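Side-chain contact in stage II sporulation protein SA (Bacillus subtilis, PDB 3O6Q), which is the toxin of a type II toxin-antitoxin system, kills the cell when its cognate antitoxin SpoIISB is absent, and is represented here by its predicted cytoplasmic part: residues Y48-G51 and I52-L56. Numbering follows the deposited sequence.
Sequences YAEG and IDKLL
Two successive turns of the amphipathic helix 45-61 meet here through i to i+4 side-chain pairs, Tyr48 with Ile52 on one face and Glu50 with Lys54 on another. Four backbone bonds join the turns: Ile52 N to Tyr48 O (3.0 Å), Asp53 N to Ala49 O, Lys54 N to Glu50 O and Leu55 N to Gly51 O.

On the apolar face, CG1 of Ile52 lies 3.7 Å from CE2 of Tyr48, approaching the ring obliquely. Tyr48 holds CG opposite its own N (chi1 -162°), which leans the outward-pointing ring toward Ile52. The ring meets Tyr145 edge-to-face and also packs on a polar side chain of another protein chain. Branched Ile52 suits the interior, touching Phe113, Leu69 and helix 132-148, and small Ala49 packs closely on the sheet at Leu69 and Ile115.

Glu50 and Lys54 run side by side in extended form, bringing Glu50 OE2 to 3.7 Å from Lys54 NZ, a long salt bridge; NZ also makes a weak hydrogen bond to Tyr41 OH. The short Asp53 ties the helix to strand 66-71, its OD1 accepting a bond from Leu69 N, while OD2 forms salt bridges with Lys57 and a basic side chain of another protein chain. At its length the Glu50-Lys54 pair is probably a weak electrostatic attraction, and the Glu50 carboxylate is held chiefly through OE1, by the backbone of another protein chain.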
loop_
_atom_site.group_PDB
_atom_site.type_symbol
_atom_site.label_atom_id
_atom_site.label_comp_id
_atom_site.label_asym_id
_atom_site.label_seq_id
_atom_site.Cartn_x
_atom_site.Cartn_y
_atom_site.Cartn_z
ATOM N N TYR A 48 15.474 16.892 4.532
ATOM C CA TYR A 48 14.952 15.662 3.977
ATOM C C TYR A 48 14.616 14.691 5.103
ATOM O O TYR A 48 13.534 14.131 5.125
ATOM C CB TYR A 48 15.972 15.031 3.013
ATOM C CG TYR A 48 15.386 14.008 2.056
ATOM C CD1 TYR A 48 15.128 14.340 0.723
ATOM C CD2 TYR A 48 15.063 12.732 2.476
ATOM C CE1 TYR A 48 14.569 13.411 -0.190
ATOM C CE2 TYR A 48 14.503 11.805 1.581
ATOM C CZ TYR A 48 14.265 12.152 0.243
ATOM O OH TYR A 48 13.719 11.236 -0.661
ATOM N N ALA A 49 15.546 14.465 6.025
ATOM C CA ALA A 49 15.297 13.465 7.089
ATOM C C ALA A 49 14.105 13.878 7.970
ATOM O O ALA A 49 13.319 13.033 8.370
ATOM C CB ALA A 49 16.539 13.185 7.926
ATOM N N GLU A 50 13.963 15.186 8.212
ATOM C CA GLU A 50 12.823 15.754 8.943
ATOM C C GLU A 50 11.480 15.516 8.274
ATOM O O GLU A 50 10.530 15.099 8.930
ATOM C CB GLU A 50 12.981 17.249 9.104
ATOM C CG GLU A 50 11.790 17.873 9.798
ATOM C CD GLU A 50 12.027 19.275 10.269
ATOM O OE1 GLU A 50 13.179 19.763 10.176
ATOM O OE2 GLU A 50 11.057 19.887 10.743
ATOM N N GLY A 51 11.407 15.794 6.976
ATOM C CA GLY A 51 10.229 15.501 6.195
ATOM C C GLY A 51 9.835 14.033 6.151
ATOM O O GLY A 51 8.653 13.699 6.224
ATOM N N ILE A 52 10.806 13.141 6.019
ATOM C CA ILE A 52 10.513 11.722 6.069
ATOM C C ILE A 52 10.002 11.325 7.458
ATOM O O ILE A 52 8.958 10.688 7.565
ATOM C CB ILE A 52 11.742 10.915 5.674
ATOM C CG1 ILE A 52 11.970 11.110 4.166
ATOM C CG2 ILE A 52 11.574 9.501 6.104
ATOM C CD1 ILE A 52 11.763 9.900 3.292
ATOM N N ASP A 53 10.712 11.739 8.511
ATOM C CA ASP A 53 10.200 11.557 9.879
ATOM C C ASP A 53 8.748 12.086 10.080
ATOM O O ASP A 53 7.949 11.388 10.683
ATOM C CB ASP A 53 11.130 12.187 10.912
ATOM C CG ASP A 53 10.812 11.751 12.339
ATOM O OD1 ASP A 53 10.823 10.533 12.609
ATOM O OD2 ASP A 53 10.538 12.624 13.206
ATOM N N LYS A 54 8.389 13.256 9.561
ATOM C CA LYS A 54 7.022 13.802 9.815
ATOM C C LYS A 54 5.945 13.050 9.051
ATOM O O LYS A 54 4.809 12.936 9.509
ATOM C CB LYS A 54 6.902 15.303 9.490
ATOM C CG LYS A 54 7.752 16.188 10.392
ATOM C CD LYS A 54 7.239 17.612 10.513
ATOM C CE LYS A 54 7.984 18.374 11.635
ATOM N NZ LYS A 54 7.512 19.788 11.819
ATOM N N LEU A 55 6.319 12.528 7.892
ATOM C CA LEU A 55 5.407 11.790 7.045
ATOM C C LEU A 55 5.115 10.442 7.666
ATOM O O LEU A 55 3.961 10.022 7.769
ATOM C CB LEU A 55 6.042 11.606 5.671
ATOM C CG LEU A 55 5.167 10.930 4.627
ATOM C CD1 LEU A 55 3.851 11.669 4.482
ATOM C CD2 LEU A 55 5.966 10.777 3.277
ATOM N N LEU A 56 6.173 9.754 8.067
ATOM C CA LEU A 56 6.009 8.476 8.756
ATOM C C LEU A 56 5.119 8.696 9.973
ATOM O O LEU A 56 4.169 7.973 10.162
ATOM C CB LEU A 56 7.356 7.859 9.151
ATOM C CG LEU A 56 8.379 7.551 8.029
ATOM C CD1 LEU A 56 9.582 6.916 8.620
ATOM C CD2 LEU A 56 7.828 6.657 6.998
#